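Local coordinates for protein amidohydrolase (Thermotoga maritima, PDB 3OOQ) that is a member of the amidohydrolase family and probably hydrolyses an amide-type bond, perhaps in a cyclic substrate as allantoinases do, at residues F[60-65]-F[268-273]; F[339-344]-F[348-353]; F[156-161]-F[173-178]; F[235-240]-F[245-250]; F[106-111]-F[383-388]. All blocks are in the same frame, centred on the assembly; numbering follows the deposited sequence.

Overall arrangement
All five contacts belong to one chain with a TIM-barrel core of the amidohydrolase kind. Interaction 1 sits about 5 Å from the chain's centre, inside the barrel. Interaction 4 packs a barrel helix on strand 247-249, which is joined by backbone hydrogen bonds of I249 to P268 and V270 of interaction 1. Interaction 2 touches interaction 1 from helix 338-343. Interactions 3 and 5 lie on opposite sides of the chain's centre, their centres about 39 Å apart. Along the chain, interactions 3 and 4 follow each other inside the loop closed by interaction 1, with interaction 2 after it. The contacts thus spread from the barrel interior to the surrounding helices and, in interaction 5, to the C-terminal strands.

Interaction 1. Residues F[60-65]-F[268-273]; sequences VDAHSH and PVVVGP
A62 and V270 face each other where two barrel strands come close, their CA atoms 6.9 Å apart, too far for the strands to pair. Strand 54-64 turns a corner at A62 and H63, while 269-271 is a short strand of three residues. This is the interior of an amidohydrolase TIM barrel, and H63 and H65 form the family's HxH signature, which in relatives contributes metal ligands. The touching itself is apolar. V270 sets both methyls against the alanine: A62 CB lies 4.0 Å from V270 CG1 and 4.0 Å from V270 CG2, so the small methyl is straddled by the valine fork. With CG1 opposite the backbone N (chi1 -174°), that branch also reaches toward the histidine, leaving V270 CG1 4.2 Å from H63 CB. The imidazole itself goes on beyond the valine: H63 NE2 is hydrogen-bonded to K151 NZ, and the ring meets H251 edge-to-face. P340 of helix 338-343 packs on A62, adding to the apolar surroundings of its methyl. The corner is pinned by D61, whose OD2 accepts a hydrogen bond from C305 N. Its other oxygen, OD1, closes an Asx turn within the segment, offering the lone pair turned away from OD2 to H63 N, 3.0 Å off, and the N-H points almost straight at it (165°).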
# COMPACT_ATOMS: atom_id res chain seq x y z
N VAL F 60 24.29 27.31 30.29
CA VAL F 60 23.00 27.64 29.73
C VAL F 60 23.03 27.21 28.28
O VAL F 60 23.80 27.73 27.48
CB VAL F 60 22.73 29.17 29.84
CG1 VAL F 60 21.37 29.53 29.29
CG2 VAL F 60 22.89 29.67 31.30
N ASP F 61 22.20 26.23 27.94
CA ASP F 61 22.13 25.80 26.55
C ASP F 61 20.95 26.46 25.86
O ASP F 61 19.79 26.19 26.20
CB ASP F 61 22.01 24.28 26.43
CG ASP F 61 22.38 23.79 25.05
OD1 ASP F 61 21.86 24.33 24.06
OD2 ASP F 61 23.20 22.86 24.95
N ALA F 62 21.25 27.31 24.89
CA ALA F 62 20.21 28.08 24.23
C ALA F 62 19.28 27.29 23.27
O ALA F 62 18.32 27.84 22.77
CB ALA F 62 20.82 29.26 23.52
N HIS F 63 19.54 26.00 23.04
CA HIS F 63 18.71 25.22 22.10
C HIS F 63 18.83 23.74 22.41
O HIS F 63 19.86 23.12 22.14
CB HIS F 63 19.13 25.50 20.65
CG HIS F 63 18.22 24.89 19.62
ND1 HIS F 63 18.14 23.53 19.40
CD2 HIS F 63 17.35 25.46 18.75
CE1 HIS F 63 17.28 23.29 18.44
NE2 HIS F 63 16.77 24.44 18.03
N SER F 64 17.77 23.16 22.96
CA SER F 64 17.85 21.79 23.45
C SER F 64 16.56 21.00 23.28
O SER F 64 15.46 21.57 23.29
CB SER F 64 18.20 21.81 24.95
OG SER F 64 18.70 20.55 25.35
N HIS F 65 16.70 19.69 23.19
CA HIS F 65 15.53 18.82 23.23
C HIS F 65 15.53 17.89 24.44
O HIS F 65 14.75 16.96 24.50
CB HIS F 65 15.38 18.06 21.91
CG HIS F 65 15.58 18.93 20.70
ND1 HIS F 65 14.70 19.93 20.35
CD2 HIS F 65 16.58 18.97 19.79
CE1 HIS F 65 15.14 20.53 19.25
NE2 HIS F 65 16.28 19.97 18.90
N PRO F 268 21.96 37.12 16.05
CA PRO F 268 22.77 36.18 16.80
C PRO F 268 22.64 34.79 16.21
O PRO F 268 21.67 34.50 15.48
CB PRO F 268 22.15 36.23 18.20
CG PRO F 268 20.71 36.57 17.95
CD PRO F 268 20.71 37.48 16.75
N VAL F 269 23.61 33.94 16.55
CA VAL F 269 23.68 32.58 16.05
C VAL F 269 23.99 31.63 17.20
O VAL F 269 25.00 31.79 17.89
CB VAL F 269 24.75 32.40 14.98
CG1 VAL F 269 24.69 30.98 14.41
CG2 VAL F 269 24.60 33.44 13.88
N VAL F 270 23.10 30.66 17.42
CA VAL F 270 23.37 29.55 18.33
C VAL F 270 24.06 28.46 17.52
O VAL F 270 23.39 27.68 16.83
CB VAL F 270 22.08 29.01 19.01
CG1 VAL F 270 22.44 27.97 20.05
CG2 VAL F 270 21.31 30.15 19.70
N VAL F 271 25.39 28.42 17.59
CA VAL F 271 26.19 27.46 16.82
C VAL F 271 26.16 26.09 17.50
O VAL F 271 25.83 25.98 18.68
CB VAL F 271 27.65 27.93 16.57
CG1 VAL F 271 27.69 29.30 15.92
CG2 VAL F 271 28.45 27.98 17.87
N GLY F 272 26.49 25.05 16.73
CA GLY F 272 26.41 23.68 17.22
C GLY F 272 25.15 23.00 16.71
O GLY F 272 24.25 23.67 16.19
N PRO F 273 25.09 21.66 16.82
CA PRO F 273 26.18 20.84 17.38
C PRO F 273 27.41 20.84 16.46
O PRO F 273 27.26 20.86 15.24
CB PRO F 273 25.55 19.45 17.43
CG PRO F 273 24.59 19.43 16.20
CD PRO F 273 24.06 20.86 16.12

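Interaction 2. Residues F[339-344]-F[348-353]; sequences NPAKIL and DRIGSI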
# COMPACT_ATOMS: atom_id res chain seq x y z
N ASN F 339 26.42 34.81 27.00
CA ASN F 339 25.91 34.92 25.61
C ASN F 339 24.56 34.20 25.39
O ASN F 339 23.60 34.84 24.96
CB ASN F 339 26.95 34.44 24.60
CG ASN F 339 28.12 35.40 24.45
OD1 ASN F 339 28.36 36.25 25.30
ND2 ASN F 339 28.87 35.26 23.34
N PRO F 340 24.47 32.87 25.68
CA PRO F 340 23.15 32.23 25.61
C PRO F 340 22.12 32.95 26.48
O PRO F 340 21.02 33.22 26.00
CB PRO F 340 23.38 30.80 26.12
CG PRO F 340 24.77 30.79 26.71
CD PRO F 340 25.52 31.89 26.01
N ALA F 341 22.48 33.30 27.72
CA ALA F 341 21.58 34.12 28.56
C ALA F 341 21.05 35.35 27.81
O ALA F 341 19.85 35.67 27.85
CB ALA F 341 22.29 34.55 29.85
N LYS F 342 21.95 36.04 27.13
CA LYS F 342 21.63 37.30 26.45
C LYS F 342 20.72 37.01 25.24
O LYS F 342 19.71 37.69 25.05
CB LYS F 342 22.94 38.02 26.08
CG LYS F 342 22.84 39.20 25.11
CD LYS F 342 22.71 40.51 25.85
CE LYS F 342 22.57 41.71 24.90
NZ LYS F 342 23.92 42.28 24.60
N ILE F 343 21.05 35.99 24.46
CA ILE F 343 20.21 35.56 23.32
C ILE F 343 18.79 35.20 23.77
O ILE F 343 17.82 35.46 23.05
CB ILE F 343 20.89 34.41 22.53
CG1 ILE F 343 22.16 34.95 21.84
CG2 ILE F 343 19.91 33.79 21.51
CD1 ILE F 343 23.14 33.89 21.33
N LEU F 344 18.68 34.67 24.99
CA LEU F 344 17.39 34.32 25.56
C LEU F 344 16.64 35.47 26.24
O LEU F 344 15.51 35.28 26.70
CB LEU F 344 17.56 33.14 26.54
CG LEU F 344 18.11 31.83 25.95
CD1 LEU F 344 18.44 30.76 27.04
CD2 LEU F 344 17.14 31.26 24.93
N ASP F 348 19.95 39.30 32.78
CA ASP F 348 19.73 39.92 34.08
C ASP F 348 19.55 38.85 35.17
O ASP F 348 19.61 39.15 36.36
CB ASP F 348 18.50 40.85 34.05
CG ASP F 348 17.23 40.12 33.61
OD1 ASP F 348 16.16 40.32 34.20
OD2 ASP F 348 17.30 39.31 32.66
N ARG F 349 19.35 37.60 34.75
CA ARG F 349 19.00 36.53 35.69
C ARG F 349 20.03 35.40 35.81
O ARG F 349 20.33 34.94 36.92
CB ARG F 349 17.63 35.95 35.34
CG ARG F 349 16.49 36.86 35.79
CD ARG F 349 15.17 36.17 35.59
NE ARG F 349 15.05 35.00 36.47
CZ ARG F 349 13.94 34.28 36.58
NH1 ARG F 349 12.86 34.60 35.87
NH2 ARG F 349 13.91 33.23 37.40
N ILE F 350 20.56 34.96 34.68
CA ILE F 350 21.41 33.77 34.65
C ILE F 350 22.65 33.98 33.79
O ILE F 350 22.76 34.98 33.08
CB ILE F 350 20.64 32.53 34.09
CG1 ILE F 350 20.07 32.85 32.71
CG2 ILE F 350 19.55 32.10 35.05
CD1 ILE F 350 19.40 31.66 32.02
N GLY F 351 23.58 33.03 33.86
CA GLY F 351 24.76 33.02 33.01
C GLY F 351 26.00 33.79 33.47
O GLY F 351 26.94 33.94 32.69
N SER F 352 25.99 34.29 34.71
CA SER F 352 27.16 34.96 35.31
C SER F 352 27.10 34.96 36.84
O SER F 352 26.02 34.81 37.43
CB SER F 352 27.31 36.41 34.80
OG SER F 352 26.25 37.25 35.25
N ILE F 353 28.26 35.15 37.47
CA ILE F 353 28.28 35.33 38.91
C ILE F 353 28.38 36.81 39.22
O ILE F 353 29.47 37.35 39.46
CB ILE F 353 29.39 34.52 39.64
CG1 ILE F 353 29.40 33.06 39.16
CG2 ILE F 353 29.18 34.61 41.15
CD1 ILE F 353 30.38 32.16 39.90
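A341 CB meets the backbone of the returning chain first, lying 3.3 Å from I350 O, with I350 CG1 beside it at 4.0 Å from the same CB. The sequence around it, NPAKIL, followed a few residues on by DRIGSI, resembles the passage in amidohydrolases that leaves the last barrel helix, here 338-343, and heads for strand 361-364. One methyl therefore makes the join between helix and loop, touching a carbonyl oxygen and a methylene. I350 brings that methylene over because CG1 sits between the backbone N and the carbonyl carbon (chi1 56°), the crowded position, while CG2 is turned opposite the carbonyl carbon. Next comes G351, whose CA is 4.3 Å from A341 CB. A beta carbon built on it would land 2.9 Å from A341 CB, and its positive phi of 87° would also press such an atom on the preceding carbonyl, so both the packing and the local backbone suit a residue without a side chain. Further out, the loop is held by R349, which forms a salt bridge with D358, and I350 also packs on K133 of strand 125-133. The helix is seated on the barrel by P340 and L344 against V60, and N339 ND2 donates to I301 O. Its last turn closes with L344 N bonded to P340 O at 2.9 Å and, weakly, to A341 O at 3.2 Å.

Interaction 3. Residues F[156-161]-F[173-178]; sequences ENPKRV and MGTAGV
K159 and T175 mark the nearest approach of two helical backbones, with CA atoms 6.8 Å apart, one in the first half of helix 156-164 and the other near the start of helix 172-198. Between them the touching is done by a proline ring and a threonine fork. P158 CG, the outermost corner of the ring, lies 4.0 Å from T175 CG2 and 4.2 Å from T175 OG1, and the two side chains cross at about a right angle. T175 is turned with CG2 opposite its backbone N, which carries the methyl to the proline. Its hydroxyl stays close to its own helix, where OG1 is hydrogen-bonded to T171 O. This polar atom is therefore satisfied locally while remaining 4.3 Å from K159 CB, a van der Waals distance only. The two helices form a helix-loop-helix excursion on the outside of the barrel, entered from strand 143-153, and P158 stands in the first turn of 156-164, where a missing amide hydrogen costs the helix no bond. K159 carries the contact outward, toward the interface with a second subunit. Its CG sits between the backbone N and the carbonyl carbon (chi1 70°), and the rest of the chain runs extended, away from T175. At its tip, NZ forms a salt bridge with D79 of the second subunit, although R172 NH1 of its own chain, probably also positive, lies nearby.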
# COMPACT_ATOMS: atom_id res chain seq x y z
N GLU F 156 17.19 20.98 4.46
CA GLU F 156 16.84 19.60 4.08
C GLU F 156 15.74 18.98 4.92
O GLU F 156 14.89 18.27 4.37
CB GLU F 156 18.08 18.68 4.12
CG GLU F 156 19.17 19.03 3.09
CD GLU F 156 20.40 18.13 3.20
OE1 GLU F 156 20.25 16.96 3.61
OE2 GLU F 156 21.52 18.57 2.88
N ASN F 157 15.75 19.24 6.23
CA ASN F 157 14.85 18.53 7.16
C ASN F 157 13.36 18.72 6.82
O ASN F 157 12.68 17.73 6.57
CB ASN F 157 15.17 18.83 8.65
CG ASN F 157 16.53 18.29 9.09
OD1 ASN F 157 17.20 17.60 8.33
ND2 ASN F 157 16.95 18.63 10.31
N PRO F 158 12.86 19.98 6.78
CA PRO F 158 11.42 20.12 6.49
C PRO F 158 10.97 19.60 5.11
O PRO F 158 9.90 19.01 5.01
CB PRO F 158 11.18 21.64 6.59
CG PRO F 158 12.56 22.27 6.40
CD PRO F 158 13.51 21.28 7.05
N LYS F 159 11.77 19.79 4.06
CA LYS F 159 11.41 19.27 2.75
C LYS F 159 11.53 17.73 2.62
O LYS F 159 10.82 17.15 1.81
CB LYS F 159 12.18 19.98 1.63
CG LYS F 159 13.67 19.67 1.55
CD LYS F 159 14.29 20.23 0.23
CE LYS F 159 15.79 19.89 0.12
NZ LYS F 159 16.25 20.02 -1.30
N ARG F 160 12.42 17.10 3.39
CA ARG F 160 12.50 15.63 3.44
C ARG F 160 11.26 15.07 4.15
O ARG F 160 10.60 14.18 3.61
CB ARG F 160 13.77 15.13 4.15
CG ARG F 160 13.82 13.60 4.35
CD ARG F 160 14.96 13.12 5.26
NE ARG F 160 14.92 13.75 6.60
CZ ARG F 160 14.17 13.33 7.63
NH1 ARG F 160 13.37 12.25 7.52
NH2 ARG F 160 14.23 13.99 8.79
N VAL F 161 10.95 15.60 5.34
CA VAL F 161 9.76 15.16 6.10
C VAL F 161 8.45 15.29 5.30
O VAL F 161 7.65 14.33 5.20
CB VAL F 161 9.63 15.86 7.47
CG1 VAL F 161 8.25 15.61 8.08
CG2 VAL F 161 10.71 15.37 8.44
N MSE F 173 11.87 26.16 -2.05
CA MSE F 173 10.90 27.16 -2.51
C MSE F 173 9.60 27.03 -1.72
O MSE F 173 9.01 28.03 -1.31
CB MSE F 173 10.55 27.00 -4.00
CG MSE F 173 11.72 26.87 -4.97
SE MSE F 173 11.02 27.02 -6.79
CE MSE F 173 10.08 25.26 -6.84
N GLY F 174 9.16 25.78 -1.55
CA GLY F 174 7.94 25.45 -0.82
C GLY F 174 8.02 25.75 0.66
O GLY F 174 7.05 26.23 1.23
N THR F 175 9.15 25.44 1.30
CA THR F 175 9.34 25.74 2.74
C THR F 175 9.17 27.24 3.05
O THR F 175 8.46 27.63 3.97
CB THR F 175 10.72 25.27 3.20
OG1 THR F 175 10.81 23.86 2.97
CG2 THR F 175 10.98 25.57 4.70
N ALA F 176 9.85 28.07 2.27
CA ALA F 176 9.71 29.51 2.35
C ALA F 176 8.26 29.95 2.05
O ALA F 176 7.72 30.83 2.72
CB ALA F 176 10.71 30.20 1.37
N GLY F 177 7.65 29.37 1.02
CA GLY F 177 6.26 29.67 0.73
C GLY F 177 5.32 29.39 1.91
O GLY F 177 4.42 30.18 2.20
N VAL F 178 5.54 28.26 2.57
CA VAL F 178 4.70 27.86 3.72
C VAL F 178 4.82 28.89 4.87
O VAL F 178 3.82 29.29 5.46
CB VAL F 178 5.07 26.44 4.21
CG1 VAL F 178 4.48 26.14 5.59
CG2 VAL F 178 4.59 25.39 3.20

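Interaction 4. Residues F[235-240]-F[245-250]; sequences TAIRIA and FNLVIE
A240 and F245 make the tight end of this contact, in the beta-alpha-beta unit of strand 223-227, helix 230-243 and strand 247-249 in the barrel. The short segments 235-240 and 247-249 run antiparallel (177°), as expected of the helix and second strand of a beta-alpha-beta unit. F245 lays one ring face over the end of the helix segment: A240 CA stands 3.6 Å from the ring centroid and only 18° off its normal, a CH-pi contact displaced toward the rim. The ring gets there by folding CG between its own backbone N and carbonyl carbon (chi1 57°), and it also meets the ring of F183 in helix 172-198, their planes at about 30°. I239 runs alongside, with CG2 3.9 Å from F245 CZ, while A240 CB also takes L247 CD2 at 3.7 Å. This end holds the polar turn too: A240 O receives F245 N at 2.9 Å, and a water donates to F245 O at 2.7 Å and, weakly, to A240 O. The other end is looser, thinning to single aliphatic touches: the I237 CG1 methylene crosses L247 at about a right angle, 4.0 Å from L247 CD1, and A236 CB is 4.1 Å from I249 CD1. Replacing F245 with an alanine would probably leave A240 CA without its ring face, open a gap beside I239 CG2, and deprive F183 of its partner. Hydrophobic packing thus does most of the work of seating the helix on its strand, and the two polar carbonyls gather where the chain turns and water can reach them.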
# COMPACT_ATOMS: atom_id res chain seq x y z
N THR F 235 17.71 33.30 3.51
CA THR F 235 16.26 33.22 3.29
C THR F 235 15.52 33.49 4.60
O THR F 235 14.55 34.24 4.64
CB THR F 235 15.84 31.82 2.74
OG1 THR F 235 16.40 31.64 1.45
CG2 THR F 235 14.32 31.68 2.62
N ALA F 236 15.98 32.86 5.69
CA ALA F 236 15.40 33.11 7.00
C ALA F 236 15.42 34.61 7.34
O ALA F 236 14.41 35.18 7.78
CB ALA F 236 16.16 32.30 8.05
N ILE F 237 16.55 35.27 7.07
CA ILE F 237 16.67 36.73 7.30
C ILE F 237 15.71 37.52 6.39
O ILE F 237 15.03 38.46 6.85
CB ILE F 237 18.15 37.21 7.15
CG1 ILE F 237 19.05 36.52 8.20
CG2 ILE F 237 18.29 38.75 7.29
CD1 ILE F 237 20.53 36.56 7.84
N ARG F 238 15.63 37.14 5.11
CA ARG F 238 14.74 37.84 4.17
C ARG F 238 13.31 37.81 4.66
O ARG F 238 12.62 38.83 4.61
CB ARG F 238 14.79 37.24 2.76
CG ARG F 238 15.92 37.76 1.92
CD ARG F 238 15.68 37.49 0.41
NE ARG F 238 15.31 36.11 0.07
CZ ARG F 238 16.13 35.07 0.07
NH1 ARG F 238 17.41 35.20 0.42
NH2 ARG F 238 15.66 33.86 -0.28
N ILE F 239 12.88 36.66 5.15
CA ILE F 239 11.52 36.55 5.66
C ILE F 239 11.32 37.37 6.94
O ILE F 239 10.30 38.05 7.08
CB ILE F 239 11.12 35.07 5.85
CG1 ILE F 239 10.92 34.44 4.45
CG2 ILE F 239 9.84 34.98 6.69
CD1 ILE F 239 10.93 32.94 4.43
N ALA F 240 12.28 37.30 7.85
CA ALA F 240 12.21 38.07 9.09
C ALA F 240 12.06 39.56 8.78
O ALA F 240 11.25 40.25 9.39
CB ALA F 240 13.44 37.82 9.95
N PHE F 245 10.05 40.87 12.01
CA PHE F 245 10.21 40.22 13.30
C PHE F 245 11.67 39.97 13.70
O PHE F 245 12.58 40.03 12.85
CB PHE F 245 9.33 38.95 13.44
CG PHE F 245 9.56 37.89 12.37
CD1 PHE F 245 10.62 36.98 12.48
CD2 PHE F 245 8.67 37.74 11.32
CE1 PHE F 245 10.79 35.97 11.55
CE2 PHE F 245 8.84 36.72 10.37
CZ PHE F 245 9.90 35.84 10.49
N ASN F 246 11.90 39.73 14.99
CA ASN F 246 13.23 39.39 15.50
C ASN F 246 13.56 37.94 15.26
O ASN F 246 12.70 37.08 15.36
CB ASN F 246 13.33 39.67 17.00
CG ASN F 246 13.19 41.15 17.31
OD1 ASN F 246 13.69 41.96 16.58
ND2 ASN F 246 12.50 41.49 18.40
N LEU F 247 14.83 37.67 14.97
CA LEU F 247 15.26 36.30 14.75
C LEU F 247 16.55 35.94 15.44
O LEU F 247 17.39 36.80 15.72
CB LEU F 247 15.37 35.97 13.24
CG LEU F 247 16.64 36.29 12.43
CD1 LEU F 247 16.83 35.35 11.28
CD2 LEU F 247 16.57 37.71 11.90
N VAL F 248 16.69 34.65 15.67
CA VAL F 248 17.94 34.02 16.03
C VAL F 248 18.13 32.91 15.00
O VAL F 248 17.18 32.24 14.61
CB VAL F 248 17.85 33.40 17.47
CG1 VAL F 248 19.10 32.66 17.84
CG2 VAL F 248 17.54 34.50 18.53
N ILE F 249 19.36 32.73 14.53
CA ILE F 249 19.68 31.61 13.65
C ILE F 249 20.15 30.43 14.49
O ILE F 249 21.05 30.59 15.33
CB ILE F 249 20.78 32.01 12.67
CG1 ILE F 249 20.33 33.16 11.74
CG2 ILE F 249 21.24 30.80 11.87
CD1 ILE F 249 19.29 32.73 10.67
N GLU F 250 19.53 29.26 14.30
CA GLU F 250 19.93 28.04 14.99
C GLU F 250 20.87 27.22 14.12
O GLU F 250 20.61 27.05 12.92
CB GLU F 250 18.72 27.16 15.36
CG GLU F 250 17.49 27.88 15.87
CD GLU F 250 17.77 28.79 17.06
OE1 GLU F 250 17.20 29.89 17.07
OE2 GLU F 250 18.57 28.40 17.96
O HOH W 1 13.63 41.79 11.14

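Interaction 5. Residues F[106-111]-F[383-388]; sequences RALAGG and VEVFRR
F386 offers one ring face to A109, whose CA lies 4.0 Å above the plane and is offset toward the rim; its methyl, A109 CB, sits 3.8 Å from F386 CZ. L108 CB approaches the same ring obliquely. F386 CG lies opposite the backbone N (chi1 178°), which reaches the phenyl out along the helix end. The other flat pair is within the strand: R387 grips E384 side-on, NE to OE2 at 2.7 Å and NH2 to OE1 at 2.8 Å. In this bidentate salt bridge both carboxylate oxygens lie about 25° out of the guanidinium plane, so the groups are tilted rather than coplanar. The aliphatic half of the contact belongs to L108 and V385, which cross at about a right angle with L108 CD2 4.1 Å from V385 CG2; L108 CB also lies 4.3 Å from F386 CB. V385 and F386 both face V378 in a classic beta bulge, which is consistent with two successive residues touching the helix end. On the helix side, the chain leaves through a Schellman motif whose C-prime residue, G111, has positive phi: G111 N bonds to L108 O at 2.8 Å and V112 N to A107 O. Helix 103-108 thus ends against the hairpin of strands 375-380 and 383-387, where L108 also packs on I380, before the chain enters strand 112-117 beside strand 54-64.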
# COMPACT_ATOMS: atom_id res chain seq x y z
N ARG F 106 22.11 13.81 34.53
CA ARG F 106 23.38 13.72 33.81
C ARG F 106 23.84 15.10 33.34
O ARG F 106 25.04 15.39 33.36
CB ARG F 106 23.28 12.74 32.64
CG ARG F 106 23.14 11.28 33.07
CD ARG F 106 22.90 10.36 31.88
NE ARG F 106 22.84 8.96 32.29
CZ ARG F 106 21.85 8.10 32.01
NH1 ARG F 106 20.80 8.45 31.28
NH2 ARG F 106 21.94 6.86 32.46
N ALA F 107 22.90 15.96 32.95
CA ALA F 107 23.23 17.35 32.54
C ALA F 107 23.75 18.20 33.72
O ALA F 107 24.70 18.97 33.57
CB ALA F 107 22.04 18.01 31.88
N LEU F 108 23.11 18.04 34.88
CA LEU F 108 23.58 18.64 36.13
C LEU F 108 25.00 18.15 36.47
O LEU F 108 25.85 18.96 36.83
CB LEU F 108 22.59 18.35 37.26
CG LEU F 108 21.20 19.03 37.17
CD1 LEU F 108 20.20 18.41 38.16
CD2 LEU F 108 21.28 20.55 37.39
N ALA F 109 25.25 16.85 36.34
CA ALA F 109 26.59 16.31 36.51
C ALA F 109 27.62 16.85 35.50
O ALA F 109 28.83 16.65 35.67
CB ALA F 109 26.55 14.73 36.49
N GLY F 110 27.15 17.52 34.44
CA GLY F 110 28.03 18.23 33.52
C GLY F 110 27.97 19.74 33.68
O GLY F 110 28.56 20.49 32.89
N GLY F 111 27.24 20.20 34.69
CA GLY F 111 27.25 21.60 35.07
C GLY F 111 26.27 22.48 34.34
O GLY F 111 26.39 23.69 34.40
N VAL F 383 19.58 26.61 45.95
CA VAL F 383 19.17 25.33 46.52
C VAL F 383 20.00 24.23 45.87
O VAL F 383 20.11 24.15 44.64
CB VAL F 383 17.64 25.06 46.31
CG1 VAL F 383 17.24 23.67 46.81
CG2 VAL F 383 16.80 26.14 46.99
N GLU F 384 20.61 23.39 46.70
CA GLU F 384 21.39 22.25 46.20
C GLU F 384 20.45 21.26 45.49
O GLU F 384 19.44 20.85 46.07
CB GLU F 384 22.15 21.56 47.34
CG GLU F 384 23.21 20.58 46.86
CD GLU F 384 23.89 19.83 47.99
OE1 GLU F 384 23.91 20.32 49.13
OE2 GLU F 384 24.41 18.73 47.72
N VAL F 385 20.76 20.94 44.24
CA VAL F 385 19.97 19.99 43.43
C VAL F 385 20.82 18.81 42.97
O VAL F 385 20.30 17.85 42.37
CB VAL F 385 19.27 20.67 42.20
CG1 VAL F 385 18.15 21.61 42.66
CG2 VAL F 385 20.28 21.42 41.32
N PHE F 386 22.12 18.87 43.22
CA PHE F 386 23.03 17.78 42.91
C PHE F 386 24.24 17.76 43.86
O PHE F 386 24.75 18.81 44.24
CB PHE F 386 23.47 17.88 41.45
CG PHE F 386 24.46 16.82 41.03
CD1 PHE F 386 24.01 15.61 40.47
CD2 PHE F 386 25.83 17.02 41.19
CE1 PHE F 386 24.93 14.62 40.07
CE2 PHE F 386 26.75 16.03 40.81
CZ PHE F 386 26.30 14.83 40.24
N ARG F 387 24.65 16.55 44.24
CA ARG F 387 25.88 16.31 44.98
C ARG F 387 26.51 15.00 44.53
O ARG F 387 25.85 13.97 44.52
CB ARG F 387 25.64 16.24 46.50
CG ARG F 387 26.95 16.14 47.32
CD ARG F 387 26.73 16.19 48.83
NE ARG F 387 26.27 17.50 49.27
CZ ARG F 387 26.21 17.91 50.54
NH1 ARG F 387 26.58 17.12 51.53
NH2 ARG F 387 25.76 19.13 50.81
N ARG F 388 27.78 15.06 44.15
CA ARG F 388 28.57 13.86 43.88
C ARG F 388 28.80 13.06 45.18
O ARG F 388 29.48 13.53 46.09
CB ARG F 388 29.90 14.30 43.26
CG ARG F 388 30.90 13.21 43.01
CD ARG F 388 32.19 13.78 42.44
NE ARG F 388 33.13 12.71 42.15
CZ ARG F 388 33.24 12.10 40.97
NH1 ARG F 388 32.48 12.46 39.94
NH2 ARG F 388 34.12 11.12 40.83